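Local coordinates for periplasmic binding protein (Sulfurospirillum deleyianum, PDB 4PAG), which probably serves as the periplasmic solute-binding component of an ABC transporter and can hold a histidine molecule in its pocket, at residues Arg22-Pro28 and Pro41-Ser47; Glu58-Ser62 and Lys263-Asn267; Ala146-Met150 and Ala303-Phe308. All blocks are in the same frame, centred on the assembly; numbering follows the deposited sequence.

Contact 1 (Arg22-Pro28 and Pro41-Ser47); sequences RIYGSAP and PLIGVNS
I23 and L42 face each other across a single parallel bridge, their CA atoms 5.0 Å apart, and the end-to-end directions of R22-P28 and P41-S47 differ by only 30°. I23 N donates to P41 O over 2.8 Å, reaching that oxygen from above its carbonyl plane, and I43 N returns a bond to I23 O at 3.0 Å. Beyond this pair the backbones part and a water spans the gap, accepting from G25 N and donating to G44 O. Strand 23-25 is an outermost strand of a three-stranded parallel sheet, next to strand 92-96; P41-S47, returning after helix 28-37, runs along its other edge, so that strand, helix and returning segment make a beta-alpha-beta-like unit. The main side-chain grip is that of N46. Its ND2 bonds G25 O at 2.8 Å, almost straight (178°) and with the oxygen in the amide plane, while a second bond from ND2 to G72 O and one between OD1 and S31 OG fix the amide's rotation. I43 sends CD1 to Y24 CB (3.7 Å), CG1 lying between backbone N and carbonyl carbon (chi1 64°), and its CG2 sits over one face of the R22 guanidinium, 3.8 Å from NH2, which bonds A88 O. On the far side of the bridge, I23 CG2 packs against P41 CG at 3.9 Å.

Contact 2 (Glu58-Ser62 and Lys263-Asn267); sequences EKFLS and KSPFN. With HIS (histidine), chain E.
Beside the histidine-binding pocket, the loop K263-N267 packs its apolar residues against the end of the short helix 57-60. K263 belongs to the pocket itself: its chain runs extended until a bend at the last torsion (chi4 73°), and NZ donates to the O atom of the bound histidine at 2.9 Å. The same NZ bonds Q233 O and V261 O, so backbone carbonyls steady the ammonium against the ligand's carboxylate. Next along the loop, P265 follows a cis peptide bond and rests against both F60 and L61. Its CD stands over a face of the F60 ring in a CH-pi contact, 4.3 Å from the centroid and 28° off the normal, while its CG meets F60 CB at 3.7 Å and L61 CD2 at 3.8 Å. S264 CB touches the ring at F60 CE2 (3.8 Å), and S264 OG bonds N56 OD1. The two methyl branches of L61 reach past the proline to F266, with CD1 3.8 Å from F266 CE1. Y305 and F309 of helix 297-309 also pack on P265. A loop that reaches the ligand with K263 and packs its next residues into apolar surroundings is consistent with the cleft between the lobes of a periplasmic binding protein.

Contact 3 (Ala146-Met150 and Ala303-Phe308); sequences ALANM and AFYQLF
L147 points its CD2 methyl squarely at the F308 ring, 3.6 Å from the centroid and only 5° off the normal, a CH-pi contact over the centre of the face. On the opposite face of that ring lies F304 CE2, so F308 is held flat between the methyl and its neighbour one turn back. M150, a selenomethionine, comes to the same ring from the rim: SE lies near the ring plane, 4.0 Å from F308 CE1, an edge-on Met-aromatic contact, and meets the F304 ring obliquely. With CG anti to the backbone nitrogen (chi1 -177°), its chain extends across to the other helix before bending at chi3, which takes CE to 4.1 Å from A303 CB. L307 meets M150 tip to tip, CD2 lying 3.9 Å from M150 CE, and also meets L147 CD2 through CG at 3.8 Å. Replacing F308 by an alanine would probably open a gap beneath L147 CD2 and leave the selenium without its ring-edge partner. Helices 141-163 and 297-309 run nearly antiparallel here, their local axes 10.7 Å apart at an angle of 164°. M150 fits among A303, F304, L307 and F308 as a knob into a hole, the interlocking familiar from helix bundles.

In the fold
Along the chain contact 1 closes first, and contacts 2 and 3 then cross, their segments alternating. Contact 1, on the edge of the sheet of strands 23-25, 92-96 and 116-119, touches neither, its centre about 16 Å from that of contact 2 and about 21 Å from that of contact 3. The centres of contacts 2 and 3 are about 15 Å apart, and they meet: Y305 OH lies 2.5 Å from S264 O, a probable hydrogen bond. Helix 141-163 follows that sheet in the chain and precedes the one holding 172-176, consistent with the long interlobe helix of such binding proteins. Contacts 2 and 3 therefore probably lie where the lobes meet, contact 2 beside the ligand.

Contact 1 (Arg22-Pro28 and Pro41-Ser47)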
ATOM      1  N   ARG A  22      -7.075  22.870   3.034  1.00 22.97           N
ATOM      2  CA  ARG A  22      -7.444  21.855   4.027  1.00 21.99           C
ATOM      3  C   ARG A  22      -8.004  20.641   3.293  1.00 19.63           C
ATOM      4  O   ARG A  22      -8.941  20.770   2.514  1.00 19.70           O
ATOM      5  CB  ARG A  22      -8.494  22.405   5.004  1.00 23.84           C
ATOM      6  CG  ARG A  22      -8.098  23.701   5.705  1.00 27.34           C
ATOM      7  CD  ARG A  22      -9.174  24.185   6.674  1.00 31.55           C
ATOM      8  NE  ARG A  22      -9.349  23.272   7.808  1.00 35.75           N
ATOM      9  CZ  ARG A  22      -8.555  23.219   8.886  1.00 36.51           C
ATOM     10  NH1 ARG A  22      -7.508  24.033   9.013  1.00 39.89           N
ATOM     11  NH2 ARG A  22      -8.810  22.340   9.850  1.00 33.35           N
ATOM     12  N   ILE A  23      -7.429  19.467   3.532  1.00 17.83           N
ATOM     13  CA  ILE A  23      -7.851  18.257   2.828  1.00 17.04           C
ATOM     14  C   ILE A  23      -7.848  17.083   3.798  1.00 16.00           C
ATOM     15  O   ILE A  23      -7.134  17.098   4.790  1.00 15.11           O
ATOM     16  CB  ILE A  23      -6.940  17.981   1.602  1.00 17.67           C
ATOM     17  CG1 ILE A  23      -7.551  16.932   0.669  1.00 18.71           C
ATOM     18  CG2 ILE A  23      -5.543  17.539   2.027  1.00 17.23           C
ATOM     19  CD1 ILE A  23      -6.904  16.898  -0.707  1.00 18.20           C
ATOM     20  N   TYR A  24      -8.669  16.085   3.514  1.00 16.14           N
ATOM     21  CA  TYR A  24      -8.759  14.889   4.339  1.00 17.05           C
ATOM     22  C   TYR A  24      -8.861  13.678   3.421  1.00 16.65           C
ATOM     23  O   TYR A  24      -9.619  13.689   2.453  1.00 17.09           O
ATOM     24  CB  TYR A  24      -9.973  14.996   5.266  1.00 18.54           C
ATOM     25  CG  TYR A  24     -10.350  13.729   6.000  1.00 20.17           C
ATOM     26  CD1 TYR A  24      -9.562  13.226   7.030  1.00 20.12           C
ATOM     27  CD2 TYR A  24     -11.514  13.037   5.670  1.00 23.25           C
ATOM     28  CE1 TYR A  24      -9.917  12.058   7.699  1.00 20.91           C
ATOM     29  CE2 TYR A  24     -11.877  11.879   6.336  1.00 25.67           C
ATOM     30  CZ  TYR A  24     -11.075  11.391   7.353  1.00 25.18           C
ATOM     31  OH  TYR A  24     -11.449  10.230   8.014  1.00 28.03           O
ATOM     32  N   GLY A  25      -8.065  12.656   3.715  1.00 16.42           N
ATOM     33  CA  GLY A  25      -8.146  11.381   3.015  1.00 16.94           C
ATOM     34  C   GLY A  25      -8.954  10.403   3.841  1.00 16.84           C
ATOM     35  O   GLY A  25      -8.808  10.354   5.056  1.00 18.22           O
ATOM     36  N   SER A  26      -9.791   9.616   3.171  1.00 16.76           N
ATOM     37  CA  SER A  26     -10.760   8.745   3.845  1.00 18.13           C
ATOM     38  C   SER A  26     -10.144   7.515   4.531  1.00 16.54           C
ATOM     39  O   SER A  26     -10.781   6.890   5.381  1.00 16.34           O
ATOM     40  CB  SER A  26     -11.817   8.288   2.836  1.00 19.40           C
ATOM     41  OG  SER A  26     -11.297   7.292   1.963  1.00 22.06           O
ATOM     42  N   ALA A  27      -8.919   7.167   4.148  1.00 16.53           N
ATOM     43  CA  ALA A  27      -8.257   5.971   4.644  1.00 15.24           C
ATOM     44  C   ALA A  27      -6.745   6.072   4.401  1.00 15.08           C
ATOM     45  O   ALA A  27      -6.308   6.883   3.593  1.00 14.19           O
ATOM     46  CB  ALA A  27      -8.820   4.747   3.948  1.00 16.41           C
ATOM     47  N   PRO A  28      -5.943   5.237   5.086  1.00 14.82           N
ATOM     48  CA  PRO A  28      -4.493   5.371   4.956  1.00 15.09           C
ATOM     49  C   PRO A  28      -3.928   5.325   3.520  1.00 14.62           C
ATOM     50  O   PRO A  28      -3.005   6.080   3.227  1.00 16.30           O
ATOM     51  CB  PRO A  28      -3.961   4.221   5.821  1.00 15.29           C
ATOM     52  CG  PRO A  28      -5.007   4.043   6.863  1.00 16.07           C
ATOM     53  CD  PRO A  28      -6.301   4.251   6.125  1.00 15.53           C
ATOM     54  N   PRO A  41      -1.631  20.667   3.651  1.00 18.73           N
ATOM     55  CA  PRO A  41      -3.077  20.830   3.883  1.00 19.09           C
ATOM     56  C   PRO A  41      -3.804  19.691   4.633  1.00 19.98           C
ATOM     57  O   PRO A  41      -5.002  19.811   4.877  1.00 19.06           O
ATOM     58  CB  PRO A  41      -3.633  20.968   2.473  1.00 19.49           C
ATOM     59  CG  PRO A  41      -2.699  20.178   1.624  1.00 20.68           C
ATOM     60  CD  PRO A  41      -1.344  20.185   2.288  1.00 20.08           C
ATOM     61  N   LEU A  42      -3.120  18.608   4.998  1.00 18.76           N
ATOM     62  CA  LEU A  42      -3.790  17.510   5.705  1.00 20.06           C
ATOM     63  C   LEU A  42      -4.308  17.938   7.077  1.00 19.63           C
ATOM     64  O   LEU A  42      -3.551  18.446   7.889  1.00 22.78           O
ATOM     65  CB  LEU A  42      -2.854  16.317   5.899  1.00 21.65           C
ATOM     66  CG  LEU A  42      -2.736  15.328   4.751  1.00 22.53           C
ATOM     67  CD1 LEU A  42      -1.579  14.387   5.046  1.00 23.18           C
ATOM     68  CD2 LEU A  42      -4.034  14.558   4.558  1.00 22.12           C
ATOM     69  N   ILE A  43      -5.592  17.709   7.333  1.00 18.94           N
ATOM     70  CA  ILE A  43      -6.204  18.077   8.619  1.00 21.27           C
ATOM     71  C   ILE A  43      -6.013  17.019   9.702  1.00 19.96           C
ATOM     72  O   ILE A  43      -6.207  17.300  10.889  1.00 20.16           O
ATOM     73  CB  ILE A  43      -7.724  18.329   8.475  1.00 23.88           C
ATOM     74  CG1 ILE A  43      -8.461  17.052   8.057  1.00 25.69           C
ATOM     75  CG2 ILE A  43      -7.983  19.436   7.472  1.00 25.01           C
ATOM     76  CD1 ILE A  43      -9.940  17.055   8.378  1.00 26.28           C
ATOM     77  N   GLY A  44      -5.646  15.807   9.288  1.00 19.15           N
ATOM     78  CA  GLY A  44      -5.566  14.674  10.185  1.00 17.24           C
ATOM     79  C   GLY A  44      -5.167  13.397   9.466  1.00 17.93           C
ATOM     80  O   GLY A  44      -5.102  13.360   8.230  1.00 16.85           O
ATOM     81  N   VAL A  45      -4.875  12.363  10.255  1.00 15.41           N
ATOM     82  CA  VAL A  45      -4.586  11.032   9.736  1.00 14.92           C
ATOM     83  C   VAL A  45      -5.745  10.097  10.127  1.00 15.71           C
ATOM     84  O   VAL A  45      -6.645  10.487  10.889  1.00 16.22           O
ATOM     85  CB  VAL A  45      -3.225  10.487  10.246  1.00 15.37           C
ATOM     86  CG1 VAL A  45      -2.077  11.313   9.686  1.00 16.92           C
ATOM     87  CG2 VAL A  45      -3.159  10.459  11.767  1.00 14.78           C
ATOM     88  N   ASN A  46      -5.732   8.877   9.597  1.00 15.68           N
ATOM     89  CA  ASN A  46      -6.816   7.922   9.828  1.00 17.70           C
ATOM     90  C   ASN A  46      -6.518   6.982  10.991  1.00 20.70           C
ATOM     91  O   ASN A  46      -7.426   6.592  11.721  1.00 25.47           O
ATOM     92  CB  ASN A  46      -7.081   7.100   8.563  1.00 17.52           C
ATOM     93  CG  ASN A  46      -7.260   7.966   7.343  1.00 17.58           C
ATOM     94  OD1 ASN A  46      -6.369   8.047   6.498  1.00 21.55           O
ATOM     95  ND2 ASN A  46      -8.393   8.658   7.263  1.00 16.66           N
ATOM     96  N   SER A  47      -5.243   6.621  11.129  1.00 22.98           N
ATOM     97  CA  SER A  47      -4.746   5.701  12.148  1.00 23.43           C
ATOM     98  C   SER A  47      -3.496   6.307  12.796  1.00 20.97           C
ATOM     99  O   SER A  47      -2.914   7.250  12.253  1.00 20.62           O
ATOM    100  CB  SER A  47      -4.351   4.369  11.501  1.00 27.82           C
ATOM    101  OG  SER A  47      -5.450   3.747  10.870  1.00 35.49           O
TER
HETATM  102  O   HOH W   1      -6.304  12.266   5.938  1.00 25.12           O

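Contact 2 (Glu58-Ser62 and Lys263-Asn267)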
ATOM      1  N   GLU A  58       9.104   8.811  12.369  1.00 23.83           N
ATOM      2  CA  GLU A  58       9.817  10.026  12.783  1.00 27.28           C
ATOM      3  C   GLU A  58      11.151  10.219  12.046  1.00 26.62           C
ATOM      4  O   GLU A  58      11.639  11.338  11.914  1.00 28.69           O
ATOM      5  CB  GLU A  58      10.009  10.064  14.310  1.00 28.44           C
ATOM      6  CG  GLU A  58      11.012   9.065  14.878  1.00 35.67           C
ATOM      7  CD  GLU A  58      10.486   7.638  14.952  1.00 44.23           C
ATOM      8  OE1 GLU A  58       9.285   7.413  14.666  1.00 44.39           O
ATOM      9  OE2 GLU A  58      11.284   6.733  15.294  1.00 61.46           O
ATOM     10  N   LYS A  59      11.725   9.130  11.544  1.00 26.27           N
ATOM     11  CA  LYS A  59      12.976   9.195  10.799  1.00 28.12           C
ATOM     12  C   LYS A  59      12.762   9.582   9.323  1.00 23.86           C
ATOM     13  O   LYS A  59      13.702  10.024   8.665  1.00 27.59           O
ATOM     14  CB  LYS A  59      13.704   7.845  10.881  1.00 32.00           C
ATOM     15  CG  LYS A  59      13.897   7.301  12.301  1.00 37.55           C
ATOM     16  CD  LYS A  59      14.919   8.091  13.107  1.00 44.03           C
ATOM     17  CE  LYS A  59      16.328   7.907  12.552  1.00 50.95           C
ATOM     18  NZ  LYS A  59      17.397   8.415  13.459  1.00 58.08           N
ATOM     19  N   PHE A  60      11.538   9.423   8.811  1.00 18.44           N
ATOM     20  CA  PHE A  60      11.253   9.589   7.381  1.00 18.79           C
ATOM     21  C   PHE A  60      10.212  10.659   7.035  1.00 19.87           C
ATOM     22  O   PHE A  60      10.188  11.140   5.906  1.00 22.72           O
ATOM     23  CB  PHE A  60      10.764   8.259   6.805  1.00 19.62           C
ATOM     24  CG  PHE A  60      11.805   7.177   6.793  1.00 18.74           C
ATOM     25  CD1 PHE A  60      12.665   7.045   5.719  1.00 21.59           C
ATOM     26  CD2 PHE A  60      11.901   6.271   7.832  1.00 19.16           C
ATOM     27  CE1 PHE A  60      13.612   6.043   5.695  1.00 23.33           C
ATOM     28  CE2 PHE A  60      12.852   5.258   7.815  1.00 18.53           C
ATOM     29  CZ  PHE A  60      13.708   5.149   6.749  1.00 21.31           C
ATOM     30  N   LEU A  61       9.357  11.020   7.992  1.00 19.45           N
ATOM     31  CA  LEU A  61       8.198  11.877   7.730  1.00 17.04           C
ATOM     32  C   LEU A  61       8.317  13.204   8.468  1.00 19.15           C
ATOM     33  O   LEU A  61       8.998  13.307   9.491  1.00 19.77           O
ATOM     34  CB  LEU A  61       6.917  11.166   8.184  1.00 18.01           C
ATOM     35  CG  LEU A  61       6.677   9.767   7.616  1.00 18.87           C
ATOM     36  CD1 LEU A  61       5.488   9.115   8.306  1.00 20.34           C
ATOM     37  CD2 LEU A  61       6.480   9.813   6.111  1.00 19.03           C
ATOM     38  N   SER A  62       7.633  14.217   7.952  1.00 19.35           N
ATOM     39  CA  SER A  62       7.690  15.548   8.543  1.00 19.04           C
ATOM     40  C   SER A  62       7.128  15.538   9.962  1.00 19.76           C
ATOM     41  O   SER A  62       6.251  14.744  10.293  1.00 19.18           O
ATOM     42  CB  SER A  62       6.910  16.547   7.689  1.00 19.48           C
ATOM     43  OG  SER A  62       5.518  16.302   7.786  1.00 19.53           O
ATOM     44  N   LYS A 263       8.582  -1.862   6.505  1.00 15.33           N
ATOM     45  CA  LYS A 263       7.481  -1.075   7.058  1.00 16.50           C
ATOM     46  C   LYS A 263       7.795   0.392   7.303  1.00 15.02           C
ATOM     47  O   LYS A 263       6.928   1.120   7.786  1.00 13.57           O
ATOM     48  CB  LYS A 263       7.035  -1.704   8.381  1.00 17.81           C
ATOM     49  CG  LYS A 263       6.478  -3.097   8.209  1.00 20.62           C
ATOM     50  CD  LYS A 263       6.276  -3.811   9.516  1.00 22.22           C
ATOM     51  CE  LYS A 263       5.689  -5.185   9.256  1.00 23.49           C
ATOM     52  NZ  LYS A 263       6.694  -6.114   8.677  1.00 23.07           N
ATOM     53  N   SER A 264       9.010   0.831   6.968  1.00 15.50           N
ATOM     54  CA  SER A 264       9.493   2.155   7.346  1.00 15.08           C
ATOM     55  C   SER A 264       9.533   3.128   6.161  1.00 15.51           C
ATOM     56  O   SER A 264      10.301   2.922   5.222  1.00 16.39           O
ATOM     57  CB  SER A 264      10.887   2.042   7.965  1.00 15.50           C
ATOM     58  OG  SER A 264      10.862   1.200   9.108  1.00 16.54           O
ATOM     59  N   PRO A 265       8.718   4.200   6.201  1.00 14.32           N
ATOM     60  CA  PRO A 265       7.737   4.588   7.213  1.00 14.14           C
ATOM     61  C   PRO A 265       6.325   4.050   6.950  1.00 14.72           C
ATOM     62  O   PRO A 265       5.469   4.094   7.843  1.00 14.23           O
ATOM     63  CB  PRO A 265       7.734   6.106   7.093  1.00 14.65           C
ATOM     64  CG  PRO A 265       7.900   6.326   5.626  1.00 14.06           C
ATOM     65  CD  PRO A 265       8.866   5.260   5.180  1.00 14.12           C
ATOM     66  N   PHE A 266       6.081   3.589   5.724  1.00 13.77           N
ATOM     67  CA  PHE A 266       4.811   2.999   5.342  1.00 12.98           C
ATOM     68  C   PHE A 266       5.093   1.581   4.844  1.00 13.00           C
ATOM     69  O   PHE A 266       6.134   1.322   4.236  1.00 12.34           O
ATOM     70  CB  PHE A 266       4.154   3.767   4.191  1.00 13.59           C
ATOM     71  CG  PHE A 266       3.904   5.228   4.443  1.00 13.82           C
ATOM     72  CD1 PHE A 266       3.608   5.727   5.714  1.00 14.68           C
ATOM     73  CD2 PHE A 266       3.884   6.111   3.364  1.00 14.93           C
ATOM     74  CE1 PHE A 266       3.344   7.083   5.899  1.00 14.33           C
ATOM     75  CE2 PHE A 266       3.614   7.459   3.545  1.00 14.72           C
ATOM     76  CZ  PHE A 266       3.338   7.945   4.814  1.00 13.66           C
ATOM     77  N   ASN A 267       4.149   0.677   5.066  1.00 12.39           N
ATOM     78  CA  ASN A 267       4.299  -0.715   4.628  1.00 12.28           C
ATOM     79  C   ASN A 267       4.466  -0.812   3.111  1.00 13.34           C
ATOM     80  O   ASN A 267       3.740  -0.155   2.350  1.00 13.98           O
ATOM     81  CB  ASN A 267       3.081  -1.507   5.074  1.00 12.71           C
ATOM     82  CG  ASN A 267       3.321  -3.004   5.084  1.00 12.65           C
ATOM     83  OD1 ASN A 267       3.379  -3.656   4.026  1.00 11.11           O
ATOM     84  ND2 ASN A 267       3.433  -3.568   6.280  1.00 12.24           N
TER
HETATM   85  N   HIS E 403      12.147  -5.953  10.938  0.50 28.91           N
HETATM   86  CA  HIS E 403      11.100  -5.035  10.412  0.50 25.90           C
HETATM   87  C   HIS E 403       9.793  -5.219  11.170  0.50 22.60           C
HETATM   88  O   HIS E 403       8.802  -5.804  10.711  0.50 15.82           O
HETATM   89  CB  HIS E 403      10.890  -5.247   8.918  0.50 24.46           C
HETATM   90  CG  HIS E 403      12.163  -5.300   8.133  0.50 24.82           C
HETATM   91  ND1 HIS E 403      12.294  -6.026   6.968  0.50 21.02           N
HETATM   92  CD2 HIS E 403      13.366  -4.719   8.351  0.50 27.39           C
HETATM   93  CE1 HIS E 403      13.519  -5.882   6.496  0.50 24.88           C
HETATM   94  NE2 HIS E 403      14.191  -5.093   7.316  0.50 28.41           N
HETATM   95  OXT HIS E 403       9.721  -4.771  12.304  0.50 24.38           O

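Contact 3 (Ala146-Met150 and Ala303-Phe308)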
ATOM      1  N   ALA A 146       5.852  14.513 -11.153  1.00 17.79           N
ATOM      2  CA  ALA A 146       7.167  13.887 -10.938  1.00 16.46           C
ATOM      3  C   ALA A 146       6.997  12.482 -10.354  1.00 16.69           C
ATOM      4  O   ALA A 146       7.612  11.526 -10.825  1.00 18.01           O
ATOM      5  CB  ALA A 146       8.026  14.741 -10.021  1.00 15.90           C
ATOM      6  N   LEU A 147       6.135  12.365  -9.347  1.00 15.51           N
ATOM      7  CA  LEU A 147       5.828  11.076  -8.722  1.00 14.77           C
ATOM      8  C   LEU A 147       5.182  10.109  -9.702  1.00 14.62           C
ATOM      9  O   LEU A 147       5.549   8.925  -9.738  1.00 15.65           O
ATOM     10  CB  LEU A 147       4.917  11.260  -7.501  1.00 14.25           C
ATOM     11  CG  LEU A 147       5.439  12.172  -6.397  1.00 14.23           C
ATOM     12  CD1 LEU A 147       4.474  12.178  -5.217  1.00 15.17           C
ATOM     13  CD2 LEU A 147       6.824  11.746  -5.944  1.00 14.52           C
ATOM     14  N   ALA A 148       4.231  10.621 -10.490  1.00 14.12           N
ATOM     15  CA  ALA A 148       3.547   9.836 -11.502  1.00 16.50           C
ATOM     16  C   ALA A 148       4.513   9.277 -12.537  1.00 16.54           C
ATOM     17  O   ALA A 148       4.376   8.135 -12.951  1.00 16.37           O
ATOM     18  CB  ALA A 148       2.469  10.669 -12.197  1.00 16.41           C
ATOM     19  N   ASN A 149       5.489  10.076 -12.951  0.50 17.51           N
ATOM     20  CA  ASN A 149       6.444   9.628 -13.959  0.50 20.20           C
ATOM     21  C   ASN A 149       7.325   8.476 -13.471  0.50 17.30           C
ATOM     22  O   ASN A 149       7.539   7.513 -14.207  0.50 17.21           O
ATOM     23  CB  ASN A 149       7.284  10.799 -14.463  0.50 25.77           C
ATOM     24  CG  ASN A 149       6.537  11.650 -15.474  0.50 31.16           C
ATOM     25  OD1 ASN A 149       5.856  11.133 -16.356  0.50 35.57           O
ATOM     26  ND2 ASN A 149       6.644  12.957 -15.338  0.50 35.93           N
HETATM   27  N   MSE A 150       7.809   8.558 -12.234  1.00 17.23           N
HETATM   28  CA  MSE A 150       8.587   7.453 -11.636  1.00 17.39           C
HETATM   29  C   MSE A 150       7.711   6.234 -11.468  1.00 16.90           C
HETATM   30  O   MSE A 150       8.125   5.115 -11.784  1.00 18.69           O
HETATM   31  CB  MSE A 150       9.246   7.817 -10.304  1.00 17.42           C
HETATM   32  CG  MSE A 150      10.095   6.638  -9.806  1.00 19.60           C
HETATM   33 SE   MSE A 150      11.147   7.079  -8.196  1.00 21.35          SE
HETATM   34  CE  MSE A 150      12.613   8.003  -9.130  1.00 19.43           C
ATOM     35  N   ALA A 303      16.436   5.598  -5.100  1.00 15.70           N
ATOM     36  CA  ALA A 303      15.788   6.583  -5.974  1.00 14.88           C
ATOM     37  C   ALA A 303      14.356   6.878  -5.528  1.00 15.11           C
ATOM     38  O   ALA A 303      13.925   8.025  -5.515  1.00 14.20           O
ATOM     39  CB  ALA A 303      15.790   6.106  -7.419  1.00 13.82           C
ATOM     40  N   PHE A 304      13.629   5.835  -5.157  1.00 15.46           N
ATOM     41  CA  PHE A 304      12.248   5.988  -4.717  1.00 15.18           C
ATOM     42  C   PHE A 304      12.162   6.836  -3.437  1.00 14.54           C
ATOM     43  O   PHE A 304      11.358   7.775  -3.350  1.00 14.41           O
ATOM     44  CB  PHE A 304      11.609   4.613  -4.532  1.00 14.38           C
ATOM     45  CG  PHE A 304      10.154   4.660  -4.188  1.00 13.82           C
ATOM     46  CD1 PHE A 304       9.754   4.735  -2.868  1.00 14.23           C
ATOM     47  CD2 PHE A 304       9.183   4.629  -5.181  1.00 14.60           C
ATOM     48  CE1 PHE A 304       8.420   4.780  -2.536  1.00 14.63           C
ATOM     49  CE2 PHE A 304       7.840   4.671  -4.855  1.00 15.23           C
ATOM     50  CZ  PHE A 304       7.462   4.746  -3.528  1.00 15.75           C
ATOM     51  N   TYR A 305      13.009   6.532  -2.462  1.00 13.43           N
ATOM     52  CA  TYR A 305      12.985   7.260  -1.195  1.00 15.90           C
ATOM     53  C   TYR A 305      13.425   8.713  -1.365  1.00 15.10           C
ATOM     54  O   TYR A 305      12.891   9.614  -0.694  1.00 15.89           O
ATOM     55  CB  TYR A 305      13.792   6.531  -0.103  1.00 15.22           C
ATOM     56  CG  TYR A 305      12.928   5.548   0.672  1.00 13.75           C
ATOM     57  CD1 TYR A 305      12.422   4.404   0.057  1.00 13.66           C
ATOM     58  CD2 TYR A 305      12.590   5.779   1.998  1.00 13.24           C
ATOM     59  CE1 TYR A 305      11.614   3.519   0.746  1.00 13.81           C
ATOM     60  CE2 TYR A 305      11.780   4.893   2.701  1.00 13.04           C
ATOM     61  CZ  TYR A 305      11.285   3.767   2.069  1.00 13.42           C
ATOM     62  OH  TYR A 305      10.477   2.869   2.751  1.00 12.56           O
ATOM     63  N   GLN A 306      14.351   8.951  -2.291  1.00 14.37           N
ATOM     64  CA  GLN A 306      14.835  10.306  -2.541  1.00 15.23           C
ATOM     65  C   GLN A 306      13.717  11.196  -3.049  1.00 14.81           C
ATOM     66  O   GLN A 306      13.515  12.293  -2.532  1.00 14.64           O
ATOM     67  CB  GLN A 306      15.999  10.311  -3.535  1.00 16.39           C
ATOM     68  CG  GLN A 306      16.767  11.630  -3.576  1.00 18.62           C
ATOM     69  CD  GLN A 306      16.159  12.691  -4.480  1.00 21.17           C
ATOM     70  OE1 GLN A 306      15.447  12.391  -5.447  1.00 22.73           O
ATOM     71  NE2 GLN A 306      16.467  13.953  -4.182  1.00 23.16           N
ATOM     72  N   LEU A 307      12.981  10.711  -4.037  1.00 14.03           N
ATOM     73  CA  LEU A 307      11.933  11.501  -4.686  1.00 14.40           C
ATOM     74  C   LEU A 307      10.671  11.560  -3.832  1.00 14.78           C
ATOM     75  O   LEU A 307      10.135  12.652  -3.576  1.00 14.94           O
ATOM     76  CB  LEU A 307      11.613  10.934  -6.072  1.00 14.80           C
ATOM     77  CG  LEU A 307      10.475  11.622  -6.836  1.00 15.37           C
ATOM     78  CD1 LEU A 307      10.818  13.080  -7.118  1.00 15.54           C
ATOM     79  CD2 LEU A 307      10.159  10.890  -8.127  1.00 16.23           C
ATOM     80  N   PHE A 308      10.198  10.400  -3.379  1.00 14.11           N
ATOM     81  CA  PHE A 308       8.926  10.341  -2.638  1.00 14.35           C
ATOM     82  C   PHE A 308       9.008  10.927  -1.233  1.00 14.18           C
ATOM     83  O   PHE A 308       8.076  11.598  -0.800  1.00 16.09           O
ATOM     84  CB  PHE A 308       8.350   8.911  -2.610  1.00 15.09           C
ATOM     85  CG  PHE A 308       7.653   8.528  -3.882  1.00 14.39           C
ATOM     86  CD1 PHE A 308       8.380   8.199  -5.005  1.00 14.85           C
ATOM     87  CD2 PHE A 308       6.264   8.556  -3.970  1.00 14.68           C
ATOM     88  CE1 PHE A 308       7.748   7.874  -6.196  1.00 15.13           C
ATOM     89  CE2 PHE A 308       5.626   8.225  -5.151  1.00 15.09           C
ATOM     90  CZ  PHE A 308       6.369   7.886  -6.271  1.00 14.48           C
TER